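Local coordinates for protein possible TctC subunit of the Tripartite Tricarboxylate Transport(TTT) Family (Rhodopseudomonas palustris, PDB 6HKE) that binds malate in the periplasm and probably delivers it to a tripartite tricarboxylate transporter for high-affinity uptake of C4-dicarboxylates, at residues Asp191-Ala196 with Asp216-Asp221; Pro198-Arg201 with Lys206-Val209. The protein carries 2 engineered substitutions. All blocks are in the same frame, centred on the assembly; numbering follows the deposited sequence.

Interaction 1: Asp191-Ala196 with Asp216-Asp221; sequences DQIVNA and DPVVPD. With MLT (D-malate), chain D; LMR ((2S)-2-hydroxybutanedioic acid), chain E.
A single methyl carries this contact: Ile193 CD1 touches Asp216, Val218 and Val219 together, one of them through a carboxylate. In the type II periplasmic binding-protein fold, Ile193 opens helix 193-201 straight after strand 188-192, and Asp216-Asp221 is a loop laid outside it, beginning with a type I beta turn. Ile193 carries CG1 anti to its backbone N (chi1 -169°) and stays extended beyond it, which carries CD1 out from the helix start to the turn. Ile193 CD1 lies 3.5 Å from Val218 CG2 and 3.9 Å from Val219 CG2, apolar contacts that bring the two valine branches round one carbon. The third partner is met over a face: Ile193 CD1 stands almost squarely above the carboxylate plane, 3.7 Å from Asp216 CG. The polar work of that carboxylate is within the loop, where Asp216 OD1 takes the Val218 N-H through its anti lone pair, 3.3 Å from Val218 N at a nearly straight 173°, forming an Asx turn. An alanine in place of Asp216 removes the carboxylate, which would probably leave Val218 N without its side-chain mate and open a gap beside Ile193 CD1. Val197 of the helix also backs both valines. On the other side of the strand-helix junction lies the malate pocket. There Asp191 OD1 accepts from Thr174 OG1, a second-shell link to a residue whose backbone N binds malate. Two enantiomers of malate overlap there as alternatives, and Gln192 NE2, from the helix N-cap, donates to O2 of the (S) form at 2.7 Å and weakly to O3 of the D form at 3.3 Å.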
loop_
_atom_site.group_PDB
_atom_site.type_symbol
_atom_site.label_atom_id
_atom_site.label_comp_id
_atom_site.label_asym_id
_atom_site.label_seq_id
_atom_site.Cartn_x
_atom_site.Cartn_y
_atom_site.Cartn_z
ATOM N N ASP A 191 -1.285 8.129 3.676
ATOM C CA ASP A 191 -1.921 7.349 2.587
ATOM C C ASP A 191 -0.983 7.256 1.372
ATOM O O ASP A 191 -0.153 8.126 1.163
ATOM C CB ASP A 191 -3.299 7.926 2.276
ATOM C CG ASP A 191 -4.265 6.974 1.574
ATOM O OD1 ASP A 191 -3.937 5.778 1.443
ATOM O OD2 ASP A 191 -5.351 7.448 1.149
ATOM N N GLN A 192 -1.142 6.182 0.616
ATOM C CA GLN A 192 -0.543 5.976 -0.718
ATOM C C GLN A 192 -1.044 7.070 -1.677
ATOM O O GLN A 192 -2.244 7.420 -1.664
ATOM C CB GLN A 192 -0.870 4.547 -1.157
ATOM C CG GLN A 192 -0.053 3.513 -0.393
ATOM C CD GLN A 192 -0.673 2.146 -0.419
ATOM O OE1 GLN A 192 -0.324 1.321 -1.262
ATOM N NE2 GLN A 192 -1.630 1.922 0.476
ATOM N N ILE A 193 -0.135 7.581 -2.502
ATOM C CA ILE A 193 -0.378 8.744 -3.392
ATOM C C ILE A 193 -1.558 8.453 -4.333
ATOM O O ILE A 193 -2.332 9.397 -4.566
ATOM C CB ILE A 193 0.930 9.125 -4.124
ATOM C CG1 ILE A 193 0.803 10.474 -4.828
ATOM C CG2 ILE A 193 1.375 8.036 -5.075
ATOM C CD1 ILE A 193 2.118 11.045 -5.280
ATOM N N VAL A 194 -1.710 7.232 -4.863
ATOM C CA VAL A 194 -2.819 6.918 -5.822
ATOM C C VAL A 194 -4.174 7.130 -5.146
ATOM O O VAL A 194 -5.082 7.556 -5.813
ATOM C CB VAL A 194 -2.752 5.512 -6.451
ATOM C CG1 VAL A 194 -1.525 5.354 -7.322
ATOM C CG2 VAL A 194 -2.825 4.416 -5.418
ATOM N N ASN A 195 -4.310 6.860 -3.858
ATOM C CA ASN A 195 -5.579 7.167 -3.157
ATOM C C ASN A 195 -5.719 8.677 -2.948
ATOM O O ASN A 195 -6.843 9.183 -3.109
ATOM C CB ASN A 195 -5.674 6.489 -1.798
ATOM C CG ASN A 195 -7.111 6.353 -1.356
ATOM O OD1 ASN A 195 -7.985 6.058 -2.172
ATOM N ND2 ASN A 195 -7.355 6.556 -0.074
ATOM N N ALA A 196 -4.636 9.362 -2.581
ATOM C CA ALA A 196 -4.674 10.759 -2.093
ATOM C C ALA A 196 -4.914 11.736 -3.259
ATOM O O ALA A 196 -5.537 12.793 -3.030
ATOM C CB ALA A 196 -3.394 11.074 -1.369
ATOM N N ASP A 216 7.276 14.613 -5.622
ATOM C CA ASP A 216 6.641 13.854 -6.721
ATOM C C ASP A 216 6.050 14.859 -7.712
ATOM O O ASP A 216 5.312 15.752 -7.338
ATOM C CB ASP A 216 5.640 12.852 -6.159
ATOM C CG ASP A 216 5.298 11.730 -7.120
ATOM O OD1 ASP A 216 4.786 12.040 -8.221
ATOM O OD2 ASP A 216 5.526 10.553 -6.754
ATOM N N PRO A 217 6.349 14.747 -9.019
ATOM C CA PRO A 217 5.794 15.683 -9.991
ATOM C C PRO A 217 4.256 15.690 -10.125
ATOM O O PRO A 217 3.782 16.660 -10.621
ATOM C CB PRO A 217 6.488 15.316 -11.317
ATOM C CG PRO A 217 7.166 13.983 -11.100
ATOM C CD PRO A 217 7.276 13.767 -9.605
ATOM N N VAL A 218 3.503 14.692 -9.644
ATOM C CA VAL A 218 2.008 14.770 -9.646
ATOM C C VAL A 218 1.525 15.586 -8.441
ATOM O O VAL A 218 0.330 15.949 -8.434
ATOM C CB VAL A 218 1.298 13.399 -9.665
ATOM C CG1 VAL A 218 1.831 12.489 -10.758
ATOM C CG2 VAL A 218 1.354 12.721 -8.314
ATOM N N VAL A 219 2.374 15.811 -7.428
ATOM C CA VAL A 219 2.028 16.710 -6.287
ATOM C C VAL A 219 3.240 17.578 -5.980
ATOM O O VAL A 219 3.802 17.525 -4.888
ATOM C CB VAL A 219 1.518 15.924 -5.064
ATOM C CG1 VAL A 219 0.182 15.264 -5.364
ATOM C CG2 VAL A 219 2.512 14.896 -4.553
ATOM N N PRO A 220 3.663 18.438 -6.931
ATOM C CA PRO A 220 4.961 19.094 -6.830
ATOM C C PRO A 220 5.027 20.189 -5.752
ATOM O O PRO A 220 6.134 20.521 -5.366
ATOM C CB PRO A 220 5.196 19.639 -8.254
ATOM C CG PRO A 220 3.804 19.850 -8.812
ATOM C CD PRO A 220 2.923 18.813 -8.147
ATOM N N ASP A 221 3.879 20.669 -5.259
ATOM C CA ASP A 221 3.790 21.738 -4.219
ATOM C C ASP A 221 3.840 21.130 -2.796
ATOM O O ASP A 221 3.858 21.894 -1.821
ATOM C CB ASP A 221 2.594 22.663 -4.509
ATOM C CG ASP A 221 2.921 23.854 -5.425
ATOM O OD1 ASP A 221 4.092 23.967 -5.878
ATOM O OD2 ASP A 221 2.021 24.700 -5.651
HETATM C C1 MLT D . -3.221 0.190 3.311
HETATM O O1 MLT D . -2.238 -0.558 3.509
HETATM O O2 MLT D . -3.366 1.237 3.981
HETATM C C2 MLT D . -4.246 -0.222 2.279
HETATM O O3 MLT D . -3.742 -0.591 0.979
HETATM C C3 MLT D . -5.198 0.892 1.960
HETATM C C4 MLT D . -6.148 0.266 0.972
HETATM O O4 MLT D . -5.695 -0.305 -0.057
HETATM O O5 MLT D . -7.358 0.326 1.271
HETATM C C1 LMR E . -3.213 0.501 3.402
HETATM O O1A LMR E . -2.797 -0.651 3.607
HETATM O O1B LMR E . -2.934 1.497 4.121
HETATM C C2 LMR E . -4.111 0.718 2.174
HETATM O O2 LMR E . -3.588 0.190 0.960
HETATM C C3 LMR E . -5.510 0.122 2.352
HETATM C C4 LMR E . -6.178 0.147 0.988
HETATM O O4A LMR E . -7.171 0.884 0.844
HETATM O O4B LMR E . -5.678 -0.537 0.062
#

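Interaction 2: Pro198-Arg201 with Lys206-Val209; sequences PALR and KAYV
Leu200 CD2 rests on the backbone of strand 205-210, at the link between Lys206 and Ala207, and this one methyl makes the close part of the contact. Leu200 CD2 is 3.7 Å from Ala207 N and 3.8 Å from Lys206 CA, so a hydrocarbon tip lies against main chain with no hydrogen bond across. Side chain to side chain the fit is looser: Leu200 CD2 to Ala207 CB measures 4.3 Å. Leu200 has CG anti to the carbonyl carbon (chi1 -67°), which places CG beside the backbone N, and CD2 is the branch that reaches the strand. The backbones approach most closely at the same place, with Leu200 CA and Lys206 CA 6.2 Å apart. Val205 also packs on Ala199 and Leu200, extending the apolar patch along the helix. Away from this patch the contact opens toward the surface. Lys206 directs its CB away from the helix, and its NZ is held by the carbonyl oxygen of Phe121. Arg201, exposed, makes a weak bond through NH2 to Asp274 O. The strand's grip is on its sheet: Lys206 pairs by backbone hydrogen bonds with Ala117, and Tyr208 with Leu115. Strands 188-192 and 205-210 both run antiparallel to strand 102-118, hence parallel to each other, and with helix 193-201 between them they form a beta-alpha-beta unit of the type II periplasmic binding-protein fold.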
loop_
_atom_site.group_PDB
_atom_site.type_symbol
_atom_site.label_atom_id
_atom_site.label_comp_id
_atom_site.label_asym_id
_atom_site.label_seq_id
_atom_site.Cartn_x
_atom_site.Cartn_y
_atom_site.Cartn_z
ATOM N N PRO A 198 -6.678 12.129 -6.225
ATOM C CA PRO A 198 -7.982 12.634 -6.656
ATOM C C PRO A 198 -8.646 13.559 -5.618
ATOM O O PRO A 198 -9.268 14.517 -6.021
ATOM C CB PRO A 198 -8.819 11.363 -6.897
ATOM C CG PRO A 198 -7.789 10.252 -7.075
ATOM C CD PRO A 198 -6.631 10.658 -6.192
ATOM N N ALA A 199 -8.492 13.281 -4.324
ATOM C CA ALA A 199 -9.036 14.119 -3.231
ATOM C C ALA A 199 -8.322 15.482 -3.198
ATOM O O ALA A 199 -9.029 16.511 -3.030
ATOM C CB ALA A 199 -8.911 13.397 -1.914
ATOM N N LEU A 200 -6.988 15.494 -3.345
ATOM C CA LEU A 200 -6.150 16.728 -3.385
ATOM C C LEU A 200 -6.556 17.570 -4.599
ATOM O O LEU A 200 -6.743 18.786 -4.447
ATOM C CB LEU A 200 -4.659 16.363 -3.462
ATOM C CG LEU A 200 -4.079 15.680 -2.222
ATOM C CD1 LEU A 200 -2.670 15.167 -2.486
ATOM C CD2 LEU A 200 -4.079 16.627 -1.026
ATOM N N ARG A 201 -6.693 16.930 -5.758
ATOM C CA ARG A 201 -7.053 17.585 -7.046
ATOM C C ARG A 201 -8.460 18.200 -6.969
ATOM O O ARG A 201 -8.710 19.144 -7.726
ATOM C CB ARG A 201 -6.920 16.595 -8.210
ATOM C CG ARG A 201 -5.505 16.497 -8.767
ATOM C CD ARG A 201 -5.400 15.357 -9.762
ATOM N NE ARG A 201 -4.078 15.179 -10.359
ATOM C CZ ARG A 201 -3.738 14.146 -11.145
ATOM N NH1 ARG A 201 -4.617 13.187 -11.411
ATOM N NH2 ARG A 201 -2.518 14.070 -11.660
ATOM N N LYS A 206 -5.800 17.952 2.470
ATOM C CA LYS A 206 -4.481 18.583 2.255
ATOM C C LYS A 206 -3.379 17.605 2.669
ATOM O O LYS A 206 -3.655 16.711 3.505
ATOM C CB LYS A 206 -4.408 19.927 2.984
ATOM C CG LYS A 206 -4.777 19.920 4.453
ATOM C CD LYS A 206 -4.824 21.317 5.005
ATOM C CE LYS A 206 -4.796 21.354 6.517
ATOM N NZ LYS A 206 -4.620 22.739 7.015
ATOM N N ALA A 207 -2.219 17.732 2.016
ATOM C CA ALA A 207 -0.963 17.011 2.311
ATOM C C ALA A 207 -0.062 17.959 3.097
ATOM O O ALA A 207 -0.052 19.122 2.755
ATOM C CB ALA A 207 -0.298 16.591 1.024
ATOM N N TYR A 208 0.629 17.488 4.131
ATOM C CA TYR A 208 1.693 18.257 4.814
ATOM C C TYR A 208 3.032 17.893 4.177
ATOM O O TYR A 208 3.720 18.802 3.713
ATOM C CB TYR A 208 1.637 18.014 6.319
ATOM C CG TYR A 208 0.526 18.775 6.992
ATOM C CD1 TYR A 208 0.739 20.060 7.454
ATOM C CD2 TYR A 208 -0.741 18.232 7.139
ATOM C CE1 TYR A 208 -0.268 20.775 8.079
ATOM C CE2 TYR A 208 -1.762 18.940 7.752
ATOM C CZ TYR A 208 -1.527 20.221 8.221
ATOM O OH TYR A 208 -2.518 20.937 8.839
ATOM N N VAL A 209 3.367 16.600 4.106
ATOM C CA VAL A 209 4.669 16.152 3.534
ATOM C C VAL A 209 4.460 14.869 2.732
ATOM O O VAL A 209 3.407 14.241 2.860
ATOM C CB VAL A 209 5.751 15.999 4.616
ATOM C CG1 VAL A 209 6.134 17.353 5.175
ATOM C CG2 VAL A 209 5.337 15.060 5.736
#

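How the interactions relate
Helix 193-201 serves both contacts: its first residue meets the outer loop in interaction 1, and Leu200, further along it, meets strand 205-210 in interaction 2. Their centres are about 7 Å apart, and they join where Val219 CG1 packs on Leu200 CD1 at 4.1 Å, so the two branches of Leu200 face different contacts. Interaction 1 is partly buried and borders the malate pocket through Gln192; interaction 2 lies nearer the surface, about 17 Å between its centre and that of the chain. Neither has a hydrogen bond across it, but interaction 1 sets a methyl among two valines and a carboxylate face, whereas interaction 2 sets one on strand backbone.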